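Local coordinates for hypothetical protein (Exiguobacterium sibiricum, PDB 2HKV), which is of unknown function but belongs to the DinB superfamily, folds as a helical bundle and carries a bound nickel ion, at residues L53-L58 against V83-Q88; Y135-L138 against D142-L145; F101-T106 against T115-E120. All blocks are in the same frame, centred on the assembly; numbering follows the deposited sequence.

Contacts 1 and 3 are neighbours in the helical bundle, their centres about 16 Å apart, and they meet through Leu58, which packs against Phe101 and Leu118. Contact 2 lies at the far end: its centre is about 33 Å from that of contact 3, on the opposite side of the chain's centre, and about 23 Å from that of contact 1. Helix 114-138 runs through both contacts 2 and 3, and between them it supplies His124 and His128, which bind nickel with His49. The side chains of Glu55 and Trp117 stand about 13 Å and 11 Å from the metal. Asp57, on segment 53-58 of contact 1, hydrogen-bonds the nickel ligand His124 through OD2 as a second-shell residue.

Contact 1: residues L53-L58 against V83-Q88; sequences LLEADL and VDRLDQ
Glu55 and Arg85 join the two helices through a salt bridge, NH1 of Arg85 giving its N-H to OE1 of Glu55 over 3.1 Å at an angle of 153°. The oxygen lies near the guanidinium plane, at its edge, whereas the donor comes at the carboxylate from above, 48° out of its plane. The two side chains cross at about a right angle. Glu55 reaches across fully extended, while Arg85 bends at chi2 (48°), which turns its guanidinium toward the carboxylate. OE1 takes a second bond from a water 2.8 Å away, and the same water accepts from NE2 of Gln88 at 3.2 Å, a relay between the carboxylate and the carboxamide. The other carboxylate oxygen, OE2, is held by a salt bridge to Arg59 one turn further along its own helix, so Glu55 sits between two arginines. This is a cross-link between helix 43-61 and helix 82-98 of the DinB helical bundle, made close to where the first helix is kinked. Within helix 82-98, NE2 of Gln88 lies over the centre of one guanidinium face of Arg85, 3.4 Å above its plane. Phe72 of helix 66-73 packs against both Glu55 and Arg85. Further round the helices, Leu54 and Leu86 come no closer to each other than 5.3 Å, CD1 to CD1, and both rest on Val17 of helix 4-26.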
# COMPACT_ATOMS: atom_id res chain seq x y z
N LEU A 53 -12.48 -5.52 -1.02
CA LEU A 53 -11.36 -6.36 -0.66
C LEU A 53 -11.13 -6.54 0.85
O LEU A 53 -10.53 -7.53 1.27
CB LEU A 53 -10.08 -5.95 -1.39
CG LEU A 53 -9.36 -4.63 -1.06
CD1 LEU A 53 -8.52 -4.62 0.31
CD2 LEU A 53 -8.42 -4.34 -2.26
N LEU A 54 -11.53 -5.55 1.66
CA LEU A 54 -11.25 -5.66 3.11
C LEU A 54 -12.02 -6.84 3.67
O LEU A 54 -11.54 -7.50 4.59
CB LEU A 54 -11.55 -4.38 3.87
CG LEU A 54 -10.63 -3.17 3.71
CD1 LEU A 54 -11.19 -2.00 4.55
CD2 LEU A 54 -9.19 -3.50 4.11
N GLU A 55 -13.19 -7.14 3.11
CA GLU A 55 -14.01 -8.28 3.56
C GLU A 55 -13.57 -9.55 2.86
O GLU A 55 -13.38 -10.59 3.49
CB GLU A 55 -15.49 -7.95 3.35
CG GLU A 55 -16.45 -9.06 3.58
CD GLU A 55 -17.90 -8.63 3.55
OE1 GLU A 55 -18.22 -7.41 3.54
OE2 GLU A 55 -18.77 -9.54 3.52
N ALA A 56 -13.35 -9.47 1.54
CA ALA A 56 -12.91 -10.59 0.72
C ALA A 56 -11.68 -11.21 1.33
O ALA A 56 -11.63 -12.41 1.57
CB ALA A 56 -12.65 -10.16 -0.81
N ASP A 57 -10.67 -10.39 1.64
CA ASP A 57 -9.44 -10.97 2.13
C ASP A 57 -9.65 -11.67 3.45
O ASP A 57 -9.00 -12.68 3.70
CB ASP A 57 -8.33 -9.91 2.27
CG ASP A 57 -7.78 -9.42 0.91
OD1 ASP A 57 -8.37 -9.68 -0.20
OD2 ASP A 57 -6.74 -8.71 0.93
N LEU A 58 -10.50 -11.15 4.31
CA LEU A 58 -10.68 -11.76 5.61
C LEU A 58 -11.51 -13.02 5.52
O LEU A 58 -11.29 -13.94 6.30
CB LEU A 58 -11.26 -10.76 6.63
CG LEU A 58 -10.29 -9.63 7.06
CD1 LEU A 58 -10.92 -8.82 8.15
CD2 LEU A 58 -8.98 -10.16 7.51
N VAL A 83 -19.74 3.35 -2.64
CA VAL A 83 -19.38 3.88 -1.32
C VAL A 83 -20.04 3.04 -0.24
O VAL A 83 -19.39 2.68 0.75
CB VAL A 83 -19.71 5.37 -1.15
CG1 VAL A 83 -19.52 5.79 0.32
CG2 VAL A 83 -18.82 6.19 -2.06
N ASP A 84 -21.32 2.76 -0.40
CA ASP A 84 -22.07 1.94 0.56
C ASP A 84 -21.37 0.62 0.77
O ASP A 84 -21.30 0.14 1.90
CB ASP A 84 -23.49 1.67 0.07
CG ASP A 84 -24.41 2.88 0.22
OD1 ASP A 84 -23.99 3.89 0.86
OD2 ASP A 84 -25.56 2.82 -0.29
N ARG A 85 -20.85 0.05 -0.32
CA ARG A 85 -20.15 -1.22 -0.27
C ARG A 85 -18.82 -1.17 0.45
O ARG A 85 -18.52 -2.02 1.25
CB ARG A 85 -19.98 -1.80 -1.70
CG ARG A 85 -19.57 -3.28 -1.72
CD ARG A 85 -20.50 -4.03 -0.77
NE ARG A 85 -20.31 -5.46 -0.72
CZ ARG A 85 -19.59 -6.11 0.20
NH1 ARG A 85 -18.95 -5.48 1.21
NH2 ARG A 85 -19.53 -7.45 0.08
N LEU A 86 -18.01 -0.17 0.14
CA LEU A 86 -16.79 0.11 0.88
C LEU A 86 -17.06 0.23 2.42
O LEU A 86 -16.32 -0.32 3.29
CB LEU A 86 -16.18 1.40 0.32
CG LEU A 86 -14.90 1.96 0.97
CD1 LEU A 86 -13.77 0.92 1.01
CD2 LEU A 86 -14.50 3.25 0.20
N ASP A 87 -18.11 0.95 2.76
CA ASP A 87 -18.46 1.15 4.15
C ASP A 87 -18.77 -0.16 4.86
O ASP A 87 -18.39 -0.36 6.03
CB ASP A 87 -19.65 2.11 4.27
CG ASP A 87 -19.30 3.58 3.91
OD1 ASP A 87 -18.15 3.88 3.52
OD2 ASP A 87 -20.20 4.45 4.02
N GLN A 88 -19.52 -1.01 4.17
CA GLN A 88 -19.83 -2.34 4.66
C GLN A 88 -18.59 -3.18 4.89
O GLN A 88 -18.46 -3.83 5.92
CB GLN A 88 -20.72 -3.01 3.64
CG GLN A 88 -21.12 -4.41 3.95
CD GLN A 88 -22.14 -4.95 2.92
OE1 GLN A 88 -23.01 -4.20 2.41
NE2 GLN A 88 -22.02 -6.24 2.60
O HOH W 1 -20.56 -7.51 5.15

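Contact 2: residues Y135-L138 against D142-L145; sequences YLNL and DIKL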
# COMPACT_ATOMS: atom_id res chain seq x y z
N TYR A 135 -4.79 6.09 -12.10
CA TYR A 135 -5.76 6.12 -13.17
C TYR A 135 -6.40 7.51 -13.30
O TYR A 135 -6.53 8.02 -14.41
CB TYR A 135 -6.90 5.16 -12.91
CG TYR A 135 -6.66 3.70 -13.23
CD1 TYR A 135 -5.38 3.20 -13.41
CD2 TYR A 135 -7.73 2.83 -13.34
CE1 TYR A 135 -5.18 1.84 -13.66
CE2 TYR A 135 -7.54 1.49 -13.62
CZ TYR A 135 -6.26 1.00 -13.79
OH TYR A 135 -6.09 -0.34 -14.05
N LEU A 136 -6.85 8.06 -12.18
CA LEU A 136 -7.56 9.34 -12.23
C LEU A 136 -6.58 10.42 -12.68
O LEU A 136 -6.92 11.23 -13.50
CB LEU A 136 -8.22 9.67 -10.86
CG LEU A 136 -9.39 8.76 -10.46
CD1 LEU A 136 -10.07 9.32 -9.16
CD2 LEU A 136 -10.41 8.46 -11.53
N ASN A 137 -5.35 10.38 -12.20
CA ASN A 137 -4.34 11.33 -12.67
C ASN A 137 -3.97 11.15 -14.15
O ASN A 137 -3.76 12.14 -14.87
CB ASN A 137 -3.09 11.25 -11.81
CG ASN A 137 -3.24 11.97 -10.47
OD1 ASN A 137 -3.96 12.97 -10.36
ND2 ASN A 137 -2.58 11.45 -9.46
N LEU A 138 -3.92 9.92 -14.62
CA LEU A 138 -3.80 9.64 -16.07
C LEU A 138 -4.95 10.28 -16.87
O LEU A 138 -4.78 10.70 -18.01
CB LEU A 138 -3.81 8.15 -16.35
CG LEU A 138 -2.46 7.43 -16.15
CD1 LEU A 138 -2.61 5.90 -16.09
CD2 LEU A 138 -1.51 7.79 -17.20
N ASP A 142 -5.70 15.50 -11.77
CA ASP A 142 -4.75 16.33 -11.01
C ASP A 142 -5.11 16.33 -9.51
O ASP A 142 -5.32 17.38 -8.89
CB ASP A 142 -4.75 17.76 -11.59
CG ASP A 142 -3.67 18.67 -10.99
OD1 ASP A 142 -2.88 18.20 -10.14
OD2 ASP A 142 -3.62 19.85 -11.39
N ILE A 143 -5.19 15.15 -8.92
CA ILE A 143 -5.72 15.02 -7.54
C ILE A 143 -4.85 15.68 -6.46
O ILE A 143 -3.64 15.45 -6.39
CB ILE A 143 -6.04 13.55 -7.21
CG1 ILE A 143 -7.32 13.15 -8.00
CG2 ILE A 143 -6.17 13.28 -5.65
CD1 ILE A 143 -7.26 11.82 -8.55
N LYS A 144 -5.50 16.50 -5.62
CA LYS A 144 -4.84 17.25 -4.56
C LYS A 144 -5.39 16.83 -3.17
O LYS A 144 -5.57 17.68 -2.28
CB LYS A 144 -5.02 18.77 -4.78
CG LYS A 144 -4.71 19.31 -6.21
CD LYS A 144 -3.22 19.26 -6.57
N LEU A 145 -5.62 15.54 -2.98
CA LEU A 145 -6.17 14.97 -1.73
C LEU A 145 -5.00 14.53 -0.84
O LEU A 145 -4.12 13.80 -1.30
CB LEU A 145 -7.03 13.74 -2.07
CG LEU A 145 -8.39 13.48 -1.43
CD1 LEU A 145 -9.52 13.77 -2.43
CD2 LEU A 145 -8.41 12.03 -1.05
O HOH W 2 -3.62 14.71 -13.72
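Asn137 and Leu136 reach across to Ile143 in two different ways, one to its backbone and one to its side chain, where the chain turns back at the C-terminal end of helix 114-138. The tail beyond the turn comes up against helix 4-26 of the bundle, and Ile143 rests there on Leu23 and Leu26. With CG beside its own backbone N (chi1 -78°), Asn137 brings its carboxamide round to the tail, where OD1 accepts the N-H of Ile143 at 2.9 Å. The bond is nearly straight at the hydrogen (168°), and the donor lies in the carbonyl plane of the amide, which helps to set the turn of that flat group. Leu136 and Ile143 cross obliquely. CD1 of Ile143 presses on the base of the leucine, 3.3 Å from Leu136 CB, which is tighter than usual for two carbons, and the same methyl lies 3.8 Å from Leu136 CD1. Asn137 also packs against Lys40 of the second subunit, so this helix end borders the dimer interface. A water closes the turn beside the amide, donating to the backbone O of Asn137 at 2.8 Å and accepting from the N of Asp142 at 3.0 Å.

Contact 3: residues F101-T106 against T115-E120; sequences FSTETT and TGWLLE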
# COMPACT_ATOMS: atom_id res chain seq x y z
N PHE A 101 -10.40 -13.60 15.83
CA PHE A 101 -10.91 -14.60 14.88
C PHE A 101 -9.87 -15.71 14.59
O PHE A 101 -8.70 -15.57 14.93
CB PHE A 101 -11.50 -13.94 13.62
CG PHE A 101 -10.51 -13.32 12.70
CD1 PHE A 101 -10.09 -12.01 12.87
CD2 PHE A 101 -10.02 -14.03 11.61
CE1 PHE A 101 -9.19 -11.43 11.98
CE2 PHE A 101 -9.11 -13.46 10.73
CZ PHE A 101 -8.70 -12.16 10.92
N SER A 102 -10.32 -16.83 14.04
CA SER A 102 -9.44 -17.94 13.71
C SER A 102 -9.16 -17.92 12.21
O SER A 102 -10.09 -17.82 11.40
CB SER A 102 -10.06 -19.30 14.11
N THR A 103 -7.89 -18.03 11.84
CA THR A 103 -7.52 -18.16 10.43
C THR A 103 -7.30 -19.62 10.11
O THR A 103 -7.06 -20.45 10.99
CB THR A 103 -6.25 -17.35 10.05
OG1 THR A 103 -5.14 -17.72 10.89
CG2 THR A 103 -6.50 -15.86 10.19
N GLU A 104 -7.42 -19.92 8.83
CA GLU A 104 -7.19 -21.24 8.29
C GLU A 104 -6.34 -21.08 7.03
O GLU A 104 -6.29 -20.01 6.40
CB GLU A 104 -8.52 -21.89 7.94
CG GLU A 104 -9.52 -21.96 9.12
N THR A 105 -5.67 -22.16 6.64
CA THR A 105 -4.93 -22.16 5.38
C THR A 105 -5.91 -21.90 4.25
O THR A 105 -7.00 -22.49 4.23
CB THR A 105 -4.20 -23.49 5.18
OG1 THR A 105 -3.26 -23.67 6.26
CG2 THR A 105 -3.51 -23.56 3.81
N THR A 106 -5.56 -21.02 3.33
CA THR A 106 -6.48 -20.65 2.26
C THR A 106 -6.69 -21.85 1.32
O THR A 106 -5.99 -22.89 1.41
CB THR A 106 -6.04 -19.39 1.45
OG1 THR A 106 -5.02 -19.73 0.48
CG2 THR A 106 -5.54 -18.31 2.38
N THR A 115 -3.09 -11.66 12.76
CA THR A 115 -2.45 -10.34 12.67
C THR A 115 -1.84 -10.10 11.28
O THR A 115 -1.95 -9.02 10.70
CB THR A 115 -1.38 -10.18 13.79
OG1 THR A 115 -2.03 -10.49 15.03
CG2 THR A 115 -0.96 -8.87 13.85
N GLY A 116 -1.21 -11.13 10.72
CA GLY A 116 -0.73 -11.04 9.35
C GLY A 116 -1.80 -10.82 8.30
O GLY A 116 -1.62 -9.98 7.43
N TRP A 117 -2.92 -11.49 8.40
CA TRP A 117 -4.02 -11.25 7.48
C TRP A 117 -4.62 -9.85 7.58
O TRP A 117 -4.96 -9.24 6.58
CB TRP A 117 -5.13 -12.31 7.64
CG TRP A 117 -4.81 -13.62 6.94
CD1 TRP A 117 -4.54 -14.83 7.53
CD2 TRP A 117 -4.72 -13.82 5.52
NE1 TRP A 117 -4.29 -15.78 6.54
CE2 TRP A 117 -4.38 -15.18 5.31
CE3 TRP A 117 -4.89 -12.99 4.41
CZ2 TRP A 117 -4.22 -15.72 4.05
CZ3 TRP A 117 -4.73 -13.54 3.14
CH2 TRP A 117 -4.42 -14.90 2.99
N LEU A 118 -4.78 -9.35 8.79
CA LEU A 118 -5.22 -7.99 8.98
C LEU A 118 -4.25 -6.97 8.37
O LEU A 118 -4.68 -6.00 7.74
CB LEU A 118 -5.43 -7.74 10.46
CG LEU A 118 -6.63 -8.40 11.13
CD1 LEU A 118 -6.58 -8.43 12.68
CD2 LEU A 118 -7.97 -7.87 10.60
N LEU A 119 -2.95 -7.23 8.50
CA LEU A 119 -1.98 -6.37 7.81
C LEU A 119 -2.03 -6.57 6.28
O LEU A 119 -1.92 -5.58 5.51
CB LEU A 119 -0.56 -6.60 8.33
CG LEU A 119 0.61 -5.87 7.62
CD1 LEU A 119 0.39 -4.35 7.60
CD2 LEU A 119 1.92 -6.26 8.33
N GLU A 120 -2.21 -7.81 5.79
CA GLU A 120 -2.26 -8.06 4.36
C GLU A 120 -3.38 -7.28 3.72
O GLU A 120 -3.20 -6.73 2.64
CB GLU A 120 -2.42 -9.56 4.09
CG GLU A 120 -2.33 -10.01 2.62
CD GLU A 120 -3.57 -9.65 1.78
OE1 GLU A 120 -4.68 -9.58 2.36
OE2 GLU A 120 -3.48 -9.44 0.55
O HOH W 3 -4.00 -18.71 6.97
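Trp117 lays its indole along the loop 101-106, meeting a threonine methyl at each of two places on the ring system. CG2 of Thr103 approaches the pyrrole part, 3.5 Å from CD1 of Trp117, and CG2 of Thr106 approaches the benzo part, 3.4 Å from CZ2 of Trp117; both come in obliquely. In each threonine the hydroxyl occupies the crowded position between backbone N and carbonyl carbon (chi1 56° in Thr103), which leaves the methyl turned to the indole. The hydroxyls are used within the loop: OG1 of Thr103 bonds to the O of Asp112, and OG1 of Thr106 is bonded by the N of Gly109 and of Val110. Between the two methyl contacts, the indole NE1 gives its N-H to a water in the plane of the ring at 3.0 Å, and that water donates to the O of Glu104 at 2.7 Å. With an alanine in place of Trp117, both threonine methyls would probably lose their packing surface, and the water bound to Glu104 O would be left without its indole donor. Next to Trp117 on the helix, Leu118 meets the start of the loop: CE1 of Phe101 is 4.0 Å from both CD1 and CD2 of Leu118, with CD2 at the edge of the ring. Leu58 of helix 43-61 packs on both residues. The loop joining helix 82-98 to helix 114-138 is thereby packed against the start of the helix that later provides two of the three nickel-binding histidines of this DinB-family bundle.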